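Local coordinates for protein BtGH115A (Bacteroides thetaiotaomicron, PDB 5BY3) that acts as a family GH115 4-O-methyl-alpha-glucuronidase, a glycoside hydrolase with specificity for decorated arabinogalactans, at residues W405-Y415 and P439-M450; V462-L470 and T481-H489. All blocks are in the same frame, centred on the assembly; numbering follows the deposited sequence.

Contact 1: W405-Y415 and P439-M450; sequences WLSTMSPSLIY and PAEYQIELFMDM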
loop_
_atom_site.group_PDB
_atom_site.type_symbol
_atom_site.label_atom_id
_atom_site.label_comp_id
_atom_site.label_asym_id
_atom_site.label_seq_id
_atom_site.Cartn_x
_atom_site.Cartn_y
_atom_site.Cartn_z
ATOM N N TRP A 405 -13.419 -1.021 1.737
ATOM C CA TRP A 405 -13.985 -0.452 2.945
ATOM C C TRP A 405 -12.942 -0.219 4.031
ATOM O O TRP A 405 -12.697 0.936 4.422
ATOM C CB TRP A 405 -15.144 -1.274 3.400
ATOM C CG TRP A 405 -15.699 -0.936 4.739
ATOM C CD1 TRP A 405 -15.877 0.308 5.300
ATOM C CD2 TRP A 405 -16.220 -1.878 5.671
ATOM N NE1 TRP A 405 -16.469 0.183 6.532
ATOM C CE2 TRP A 405 -16.702 -1.147 6.777
ATOM C CE3 TRP A 405 -16.316 -3.280 5.682
ATOM C CZ2 TRP A 405 -17.254 -1.774 7.902
ATOM C CZ3 TRP A 405 -16.870 -3.906 6.798
ATOM C CH2 TRP A 405 -17.313 -3.149 7.900
ATOM N N LEU A 406 -12.331 -1.319 4.473
ATOM C CA LEU A 406 -11.264 -1.328 5.443
ATOM C C LEU A 406 -9.939 -1.753 4.781
ATOM O O LEU A 406 -9.915 -2.326 3.686
ATOM C CB LEU A 406 -11.618 -2.284 6.584
ATOM C CG LEU A 406 -12.898 -1.904 7.357
ATOM C CD1 LEU A 406 -13.286 -3.016 8.336
ATOM C CD2 LEU A 406 -12.735 -0.554 8.064
ATOM N N SER A 407 -8.856 -1.436 5.459
ATOM C CA SER A 407 -7.556 -1.666 4.977
ATOM C C SER A 407 -6.945 -2.735 5.849
ATOM O O SER A 407 -6.413 -2.445 6.945
ATOM C CB SER A 407 -6.744 -0.362 5.108
ATOM O OG SER A 407 -5.340 -0.647 5.066
ATOM N N THR A 408 -6.986 -3.967 5.351
ATOM C CA THR A 408 -6.643 -5.058 6.152
ATOM C C THR A 408 -5.504 -5.937 5.626
ATOM O O THR A 408 -5.247 -7.046 6.155
ATOM C CB THR A 408 -7.901 -5.897 6.474
ATOM O OG1 THR A 408 -8.468 -6.460 5.279
ATOM C CG2 THR A 408 -8.915 -5.056 7.238
HETATM N N MSE A 409 -4.830 -5.474 4.579
HETATM C CA MSE A 409 -3.746 -6.254 3.990
HETATM C C MSE A 409 -2.705 -6.349 5.067
HETATM O O MSE A 409 -2.509 -5.411 5.843
HETATM C CB MSE A 409 -3.180 -5.601 2.761
HETATM C CG MSE A 409 -2.350 -6.604 1.964
HETATM SE SE MSE A 409 -1.650 -5.616 0.409
HETATM C CE MSE A 409 -3.340 -6.079 -0.551
ATOM N N SER A 410 -2.126 -7.529 5.172
ATOM C CA SER A 410 -1.177 -7.835 6.192
ATOM C C SER A 410 0.126 -7.089 5.977
ATOM O O SER A 410 0.677 -7.116 4.889
ATOM C CB SER A 410 -0.892 -9.332 6.224
ATOM O OG SER A 410 0.261 -9.572 7.018
ATOM N N PRO A 411 0.624 -6.441 7.032
ATOM C CA PRO A 411 1.959 -5.831 7.043
ATOM C C PRO A 411 3.025 -6.800 6.637
ATOM O O PRO A 411 3.975 -6.388 5.982
ATOM C CB PRO A 411 2.153 -5.464 8.523
ATOM C CG PRO A 411 0.756 -5.121 8.941
ATOM C CD PRO A 411 -0.095 -6.185 8.289
ATOM N N SER A 412 2.849 -8.063 7.041
ATOM C CA SER A 412 3.752 -9.147 6.756
ATOM C C SER A 412 3.861 -9.451 5.264
ATOM O O SER A 412 4.902 -9.917 4.825
ATOM C CB SER A 412 3.280 -10.404 7.447
ATOM O OG SER A 412 3.463 -10.255 8.827
ATOM N N LEU A 413 2.783 -9.195 4.514
ATOM C CA LEU A 413 2.711 -9.528 3.103
ATOM C C LEU A 413 3.250 -8.329 2.318
ATOM O O LEU A 413 4.019 -8.500 1.346
ATOM C CB LEU A 413 1.295 -9.952 2.688
ATOM C CG LEU A 413 0.925 -9.895 1.184
ATOM C CD1 LEU A 413 1.632 -11.001 0.384
ATOM C CD2 LEU A 413 -0.587 -9.923 0.988
ATOM N N ILE A 414 2.864 -7.131 2.751
ATOM C CA ILE A 414 3.401 -5.947 2.172
ATOM C C ILE A 414 4.919 -6.069 2.323
ATOM O O ILE A 414 5.633 -6.021 1.306
ATOM C CB ILE A 414 2.818 -4.666 2.803
ATOM C CG1 ILE A 414 1.318 -4.581 2.525
ATOM C CG2 ILE A 414 3.536 -3.382 2.322
ATOM C CD1 ILE A 414 0.676 -3.546 3.437
ATOM N N TYR A 415 5.396 -6.261 3.562
ATOM C CA TYR A 415 6.823 -6.403 3.816
ATOM C C TYR A 415 7.497 -7.376 2.866
ATOM O O TYR A 415 8.429 -6.969 2.155
ATOM C CB TYR A 415 7.145 -6.847 5.227
ATOM C CG TYR A 415 8.640 -6.979 5.420
ATOM C CD1 TYR A 415 9.450 -5.856 5.390
ATOM C CD2 TYR A 415 9.259 -8.236 5.580
ATOM C CE1 TYR A 415 10.836 -5.954 5.504
ATOM C CE2 TYR A 415 10.659 -8.352 5.735
ATOM C CZ TYR A 415 11.431 -7.195 5.694
ATOM O OH TYR A 415 12.795 -7.235 5.844
ATOM N N PRO A 439 -8.867 4.220 5.642
ATOM C CA PRO A 439 -8.216 3.957 6.914
ATOM C C PRO A 439 -7.014 2.980 6.768
ATOM O O PRO A 439 -7.010 1.915 7.374
ATOM C CB PRO A 439 -9.352 3.279 7.679
ATOM C CG PRO A 439 -9.989 2.365 6.630
ATOM C CD PRO A 439 -9.878 3.179 5.330
ATOM N N ALA A 440 -6.042 3.343 5.946
ATOM C CA ALA A 440 -4.861 2.541 5.607
ATOM C C ALA A 440 -3.614 3.212 6.132
ATOM O O ALA A 440 -2.492 2.931 5.633
ATOM C CB ALA A 440 -4.736 2.435 4.084
ATOM N N GLU A 441 -3.822 4.144 7.072
ATOM C CA GLU A 441 -2.770 4.935 7.665
ATOM C C GLU A 441 -1.518 4.111 7.995
ATOM O O GLU A 441 -0.371 4.495 7.692
ATOM C CB GLU A 441 -3.270 5.581 8.945
ATOM C CG GLU A 441 -4.415 6.581 8.774
ATOM C CD GLU A 441 -5.801 5.995 9.052
ATOM O OE1 GLU A 441 -5.967 4.755 9.107
ATOM O OE2 GLU A 441 -6.739 6.807 9.243
ATOM N N TYR A 442 -1.731 2.960 8.607
ATOM C CA TYR A 442 -0.611 2.178 9.014
ATOM C C TYR A 442 0.160 1.613 7.797
ATOM O O TYR A 442 1.383 1.860 7.690
ATOM C CB TYR A 442 -0.976 1.079 10.043
ATOM C CG TYR A 442 0.282 0.285 10.356
ATOM C CD1 TYR A 442 1.330 0.880 11.066
ATOM C CD2 TYR A 442 0.483 -1.001 9.837
ATOM C CE1 TYR A 442 2.503 0.197 11.291
ATOM C CE2 TYR A 442 1.678 -1.692 10.070
ATOM C CZ TYR A 442 2.671 -1.073 10.802
ATOM O OH TYR A 442 3.850 -1.698 11.054
ATOM N N GLN A 443 -0.527 0.886 6.902
ATOM C CA GLN A 443 0.137 0.277 5.712
ATOM C C GLN A 443 0.903 1.301 4.848
ATOM O O GLN A 443 2.010 1.019 4.368
ATOM C CB GLN A 443 -0.838 -0.509 4.831
ATOM C CG GLN A 443 -1.462 -1.755 5.484
ATOM C CD GLN A 443 -2.795 -1.502 6.219
ATOM O OE1 GLN A 443 -3.147 -0.354 6.534
ATOM N NE2 GLN A 443 -3.535 -2.575 6.507
ATOM N N ILE A 444 0.317 2.492 4.716
ATOM C CA ILE A 444 0.869 3.591 3.970
ATOM C C ILE A 444 2.197 3.982 4.608
ATOM O O ILE A 444 3.198 4.147 3.909
ATOM C CB ILE A 444 -0.111 4.791 3.921
ATOM C CG1 ILE A 444 -1.360 4.435 3.089
ATOM C CG2 ILE A 444 0.564 6.062 3.373
ATOM C CD1 ILE A 444 -2.539 5.391 3.255
ATOM N N GLU A 445 2.226 4.114 5.923
ATOM C CA GLU A 445 3.453 4.548 6.558
ATOM C C GLU A 445 4.517 3.442 6.492
ATOM O O GLU A 445 5.712 3.719 6.302
ATOM C CB GLU A 445 3.204 4.985 7.995
ATOM C CG GLU A 445 4.422 5.630 8.647
ATOM C CD GLU A 445 4.136 6.204 10.014
ATOM O OE1 GLU A 445 2.978 6.571 10.296
ATOM O OE2 GLU A 445 5.093 6.305 10.814
ATOM N N LEU A 446 4.091 2.194 6.628
ATOM C CA LEU A 446 5.002 1.083 6.431
ATOM C C LEU A 446 5.642 1.152 5.025
ATOM O O LEU A 446 6.856 1.185 4.898
ATOM C CB LEU A 446 4.287 -0.255 6.651
ATOM C CG LEU A 446 5.125 -1.548 6.504
ATOM C CD1 LEU A 446 6.354 -1.588 7.447
ATOM C CD2 LEU A 446 4.208 -2.755 6.705
ATOM N N PHE A 447 4.811 1.186 3.986
ATOM C CA PHE A 447 5.269 1.325 2.634
ATOM C C PHE A 447 6.254 2.500 2.500
ATOM O O PHE A 447 7.289 2.359 1.873
ATOM C CB PHE A 447 4.046 1.536 1.736
ATOM C CG PHE A 447 4.295 1.308 0.266
ATOM C CD1 PHE A 447 4.683 2.362 -0.562
ATOM C CD2 PHE A 447 4.104 0.043 -0.301
ATOM C CE1 PHE A 447 4.905 2.156 -1.922
ATOM C CE2 PHE A 447 4.310 -0.162 -1.662
ATOM C CZ PHE A 447 4.703 0.903 -2.461
HETATM N N MSE A 448 5.935 3.640 3.110
HETATM C CA MSE A 448 6.724 4.866 2.910
HETATM C C MSE A 448 8.020 4.797 3.654
HETATM O O MSE A 448 9.025 5.318 3.149
HETATM C CB MSE A 448 6.012 6.195 3.216
HETATM C CG MSE A 448 4.838 6.481 2.283
HETATM SE SE MSE A 448 5.281 6.420 0.357
HETATM C CE MSE A 448 3.532 5.791 -0.233
ATOM N N ASP A 449 7.996 4.170 4.834
ATOM C CA ASP A 449 9.215 3.817 5.589
ATOM C C ASP A 449 10.126 2.888 4.800
ATOM O O ASP A 449 11.343 3.093 4.786
ATOM C CB ASP A 449 8.902 3.162 6.950
ATOM C CG ASP A 449 8.420 4.170 8.012
ATOM O OD1 ASP A 449 8.580 5.387 7.807
ATOM O OD2 ASP A 449 7.862 3.744 9.050
HETATM N N MSE A 450 9.529 1.874 4.152
HETATM C CA MSE A 450 10.283 0.914 3.349
HETATM C C MSE A 450 11.037 1.660 2.289
HETATM O O MSE A 450 12.248 1.517 2.182
HETATM C CB MSE A 450 9.391 -0.186 2.814
HETATM C CG MSE A 450 9.319 -1.216 3.928
HETATM SE SE MSE A 450 8.015 -2.606 3.471
HETATM C CE MSE A 450 9.433 -3.678 2.604
#

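Contact 2: V462-L470 and T481-H489; sequences VTAHLKHWL and TILSVMQEH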
loop_
_atom_site.group_PDB
_atom_site.type_symbol
_atom_site.label_atom_id
_atom_site.label_comp_id
_atom_site.label_asym_id
_atom_site.label_seq_id
_atom_site.Cartn_x
_atom_site.Cartn_y
_atom_site.Cartn_z
ATOM N N VAL A 462 9.133 -6.688 11.199
ATOM C CA VAL A 462 7.739 -6.366 10.887
ATOM C C VAL A 462 6.992 -6.011 12.169
ATOM O O VAL A 462 6.295 -5.030 12.192
ATOM C CB VAL A 462 7.086 -7.596 10.168
ATOM C CG1 VAL A 462 5.638 -7.898 10.600
ATOM C CG2 VAL A 462 7.175 -7.407 8.670
ATOM N N THR A 463 7.158 -6.825 13.215
ATOM C CA THR A 463 6.494 -6.716 14.520
ATOM C C THR A 463 7.018 -5.507 15.300
ATOM O O THR A 463 6.219 -4.695 15.793
ATOM C CB THR A 463 6.646 -8.060 15.287
ATOM O OG1 THR A 463 5.944 -9.075 14.555
ATOM C CG2 THR A 463 6.120 -8.020 16.746
ATOM N N ALA A 464 8.334 -5.324 15.312
ATOM C CA ALA A 464 8.928 -4.155 15.955
ATOM C C ALA A 464 8.502 -2.824 15.311
ATOM O O ALA A 464 8.384 -1.811 16.013
ATOM C CB ALA A 464 10.443 -4.271 16.034
ATOM N N HIS A 465 8.245 -2.833 13.997
ATOM C CA HIS A 465 7.708 -1.655 13.298
ATOM C C HIS A 465 6.304 -1.303 13.808
ATOM O O HIS A 465 6.077 -0.174 14.231
ATOM C CB HIS A 465 7.717 -1.837 11.779
ATOM C CG HIS A 465 7.388 -0.578 11.013
ATOM N ND1 HIS A 465 6.092 -0.219 10.678
ATOM C CD2 HIS A 465 8.187 0.418 10.540
ATOM C CE1 HIS A 465 6.109 0.936 10.029
ATOM N NE2 HIS A 465 7.366 1.338 9.922
ATOM N N LEU A 466 5.387 -2.272 13.797
ATOM C CA LEU A 466 4.009 -2.069 14.304
ATOM C C LEU A 466 3.954 -1.672 15.798
ATOM O O LEU A 466 3.208 -0.774 16.179
ATOM C CB LEU A 466 3.149 -3.333 14.044
ATOM C CG LEU A 466 1.728 -3.362 14.601
ATOM C CD1 LEU A 466 0.867 -2.251 14.014
ATOM C CD2 LEU A 466 1.098 -4.727 14.387
ATOM N N LYS A 467 4.758 -2.345 16.629
ATOM C CA LYS A 467 4.900 -1.993 18.025
ATOM C C LYS A 467 5.324 -0.517 18.208
ATOM O O LYS A 467 4.689 0.219 18.940
ATOM C CB LYS A 467 5.913 -2.934 18.657
ATOM C CG LYS A 467 6.123 -2.735 20.154
ATOM C CD LYS A 467 7.153 -3.731 20.675
ATOM C CE LYS A 467 7.873 -3.182 21.886
ATOM N NZ LYS A 467 7.008 -3.384 23.072
ATOM N N HIS A 468 6.379 -0.094 17.523
ATOM C CA HIS A 468 6.898 1.251 17.626
ATOM C C HIS A 468 5.836 2.252 17.185
ATOM O O HIS A 468 5.748 3.378 17.726
ATOM C CB HIS A 468 8.164 1.376 16.785
ATOM C CG HIS A 468 8.817 2.715 16.876
ATOM N ND1 HIS A 468 8.353 3.822 16.186
ATOM C CD2 HIS A 468 9.909 3.130 17.563
ATOM C CE1 HIS A 468 9.117 4.864 16.463
ATOM N NE2 HIS A 468 10.073 4.470 17.289
ATOM N N TRP A 469 5.006 1.831 16.229
ATOM C CA TRP A 469 4.006 2.707 15.646
ATOM C C TRP A 469 2.867 2.905 16.631
ATOM O O TRP A 469 2.497 4.052 16.873
ATOM C CB TRP A 469 3.496 2.154 14.298
ATOM C CG TRP A 469 2.583 3.100 13.523
ATOM C CD1 TRP A 469 2.978 4.123 12.677
ATOM C CD2 TRP A 469 1.129 3.125 13.529
ATOM N NE1 TRP A 469 1.870 4.743 12.148
ATOM C CE2 TRP A 469 0.727 4.160 12.656
ATOM C CE3 TRP A 469 0.143 2.337 14.142
ATOM C CZ2 TRP A 469 -0.631 4.443 12.384
ATOM C CZ3 TRP A 469 -1.211 2.610 13.864
ATOM C CH2 TRP A 469 -1.587 3.653 12.996
ATOM N N LEU A 470 2.322 1.810 17.185
ATOM C CA LEU A 470 1.191 1.869 18.180
ATOM C C LEU A 470 1.599 2.576 19.437
ATOM O O LEU A 470 0.841 3.413 19.959
ATOM C CB LEU A 470 0.622 0.474 18.568
ATOM C CG LEU A 470 0.076 -0.406 17.426
ATOM C CD1 LEU A 470 0.069 -1.869 17.770
ATOM C CD2 LEU A 470 -1.289 0.026 16.936
ATOM N N THR A 481 -1.434 -3.712 25.240
ATOM C CA THR A 481 -2.580 -4.593 25.129
ATOM C C THR A 481 -2.941 -4.746 23.629
ATOM O O THR A 481 -3.363 -5.820 23.184
ATOM C CB THR A 481 -3.769 -4.170 26.060
ATOM O OG1 THR A 481 -4.868 -3.671 25.300
ATOM C CG2 THR A 481 -3.353 -3.093 27.140
ATOM N N ILE A 482 -2.696 -3.692 22.854
ATOM C CA ILE A 482 -3.233 -3.573 21.506
ATOM C C ILE A 482 -2.397 -4.247 20.399
ATOM O O ILE A 482 -2.956 -4.661 19.393
ATOM C CB ILE A 482 -3.581 -2.082 21.205
ATOM C CG1 ILE A 482 -4.842 -1.653 21.971
ATOM C CG2 ILE A 482 -3.758 -1.789 19.727
ATOM C CD1 ILE A 482 -5.913 -2.719 22.164
ATOM N N LEU A 483 -1.083 -4.363 20.594
ATOM C CA LEU A 483 -0.183 -4.964 19.610
ATOM C C LEU A 483 -0.661 -6.325 19.133
ATOM O O LEU A 483 -0.676 -6.575 17.935
ATOM C CB LEU A 483 1.290 -5.038 20.106
ATOM C CG LEU A 483 2.321 -5.937 19.369
ATOM C CD1 LEU A 483 2.533 -5.585 17.899
ATOM C CD2 LEU A 483 3.640 -5.873 20.071
ATOM N N SER A 484 -1.010 -7.199 20.071
ATOM C CA SER A 484 -1.472 -8.549 19.729
ATOM C C SER A 484 -2.851 -8.513 19.067
ATOM O O SER A 484 -3.146 -9.338 18.226
ATOM C CB SER A 484 -1.487 -9.473 20.959
ATOM O OG SER A 484 -2.565 -9.140 21.825
ATOM N N VAL A 485 -3.680 -7.554 19.452
ATOM C CA VAL A 485 -4.969 -7.316 18.774
ATOM C C VAL A 485 -4.839 -6.958 17.284
ATOM O O VAL A 485 -5.533 -7.546 16.433
ATOM C CB VAL A 485 -5.803 -6.288 19.529
ATOM C CG1 VAL A 485 -6.911 -5.741 18.674
ATOM C CG2 VAL A 485 -6.349 -6.933 20.796
HETATM N N MSE A 486 -3.943 -6.017 16.972
HETATM C CA MSE A 486 -3.671 -5.621 15.575
HETATM C C MSE A 486 -3.125 -6.808 14.825
HETATM O O MSE A 486 -3.563 -7.113 13.714
HETATM C CB MSE A 486 -2.749 -4.398 15.540
HETATM C CG MSE A 486 -3.403 -3.084 16.012
HETATM SE SE MSE A 486 -5.332 -2.863 15.620
HETATM C CE MSE A 486 -5.262 -2.133 13.812
ATOM N N GLN A 487 -2.193 -7.520 15.441
ATOM C CA GLN A 487 -1.653 -8.723 14.845
ATOM C C GLN A 487 -2.762 -9.721 14.492
ATOM O O GLN A 487 -2.769 -10.297 13.406
ATOM C CB GLN A 487 -0.640 -9.360 15.771
ATOM C CG GLN A 487 0.682 -8.605 15.855
ATOM C CD GLN A 487 1.602 -9.175 16.925
ATOM O OE1 GLN A 487 1.146 -9.623 17.987
ATOM N NE2 GLN A 487 2.901 -9.160 16.654
ATOM N N GLU A 488 -3.704 -9.905 15.406
ATOM C CA GLU A 488 -4.725 -10.898 15.189
ATOM C C GLU A 488 -5.712 -10.442 14.160
ATOM O O GLU A 488 -6.204 -11.276 13.421
ATOM C CB GLU A 488 -5.433 -11.282 16.489
ATOM C CG GLU A 488 -4.641 -12.301 17.292
ATOM C CD GLU A 488 -4.522 -13.629 16.574
ATOM O OE1 GLU A 488 -5.624 -14.239 16.405
ATOM O OE2 GLU A 488 -3.349 -14.022 16.207
ATOM N N HIS A 489 -5.952 -9.127 14.119
ATOM C CA HIS A 489 -6.758 -8.396 13.109
ATOM C C HIS A 489 -6.246 -8.692 11.716
ATOM O O HIS A 489 -7.012 -9.166 10.848
ATOM C CB HIS A 489 -6.662 -6.917 13.393
ATOM C CG HIS A 489 -7.524 -6.048 12.542
ATOM N ND1 HIS A 489 -8.903 -6.142 12.528
ATOM C CD2 HIS A 489 -7.209 -5.001 11.731
ATOM C CE1 HIS A 489 -9.397 -5.230 11.702
ATOM N NE2 HIS A 489 -8.393 -4.514 11.217
#

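Contact 1: W405-Y415 and P439-M450
Ser-407 and Gln-443 meet in the TIM-barrel region of the enzyme, where the loop leading into helix 411-423 lies along the start of helix 441-452. Three hydrogen bonds grip the buried carboxamide of Gln-443. Gln-443 NE2 donates almost straight (175°) to Met-409 O at 3.1 Å, in the carbonyl plane and on a lone pair. The same nitrogen, Gln-443 NE2, reaches Ser-407 O at 2.9 Å, coming from above that carbonyl plane. Gln-443 OE1 accepts from Ser-407 OG at 2.7 Å, the hydroxyl standing over the plane of the amide carbonyl. A bend at chi2 (91°) turns the amide into this site, while Gln-443 CG lies 3.5 Å from Ile-414 CD1. A leucine here would probably leave the carbonyls of Ser-407 and Met-409 without their shared donor and the Ser-407 hydroxyl free to turn. Farther along, Pro-411 CG abuts the ring edge of Tyr-442 at CE2 (3.7 Å), and Leu-446 CD2 packs against Pro-411 CB and O. The selenomethionine Met-450 makes a Met-aromatic contact with Tyr-415, Met-450 CE lying 3.5 Å from Tyr-415 CD1. At the other end, Pro-439, preceded by a cis peptide, packs on Leu-406 near the nickel ion bound at Leu-404 and Asp-436. The axes of 411-415 and 441-450 run 26° from parallel; strand 429-433 comes between their helices in sequence, and Tyr-490 of helix 476-495 packs on Pro-411 and Gln-443.

Contact 2: V462-L470 and T481-H489
Ile-482 begins the part of 481-489 in this packing of two consecutive helices, 462-473 and 476-495, with Ile-482 CG2 lying 4.1 Å from Leu-470 CD2. Leu-483 follows as a knob in the hole formed by Thr-463, Leu-466, Lys-467 and Leu-470. With CG anti to the backbone N (chi1 165°), its branches fork between two neighbours: Leu-483 CD1 lies 3.9 Å from Leu-466 CD2, and Leu-483 CD2 rests 4.0 Å from Lys-467 CB, against the aliphatic part of the lysine. Leu-470 CD1 presses close to the backbone, 3.6 Å from Leu-483 CA. One turn later, the selenomethionine Met-486 offers the base of its side chain, Met-486 CB to Leu-466 CD2 (4.0 Å) and Met-486 CG to Leu-470 CD2 (3.9 Å), before bends at chi2 and chi3 carry the selenium away. Gln-487 finishes the row at the partly exposed margin, where its extended chain crosses Thr-463 and brings Gln-487 NE2 to 3.4 Å from Thr-463 CG2. The contact is therefore apolar in the middle, with polar groups at its border. The axes of segments 462-470 and 481-489 cross at 127° and come within 9.8 Å of each other. Helices 523-543 and 552-580 flank 481-489 through Val-485, while Val-462 at the start of 462-470 leans on helix 411-423.

Contact 1 comes first along the chain and is complete before the helices of contact 2 begin; their centres lie 12 Å apart, both in the GH115 region. They meet along the seam between helices 441-452 and 462-473. His-465 probably hydrogen-bonds through ND1 to Tyr-442 OH and through NE2 to Asp-449 OD2, while Trp-469 sets its ring edge-to-face with Tyr-442 and donates from NE1 to Glu-445 OE1. His-489 of contact 2 also touches Thr-408 of contact 1. The helical pair 462-473 and 476-495 thus packs against helices that accompany the last strands of the parallel barrel sheet, joining the barrel region to the helices that come next in the chain.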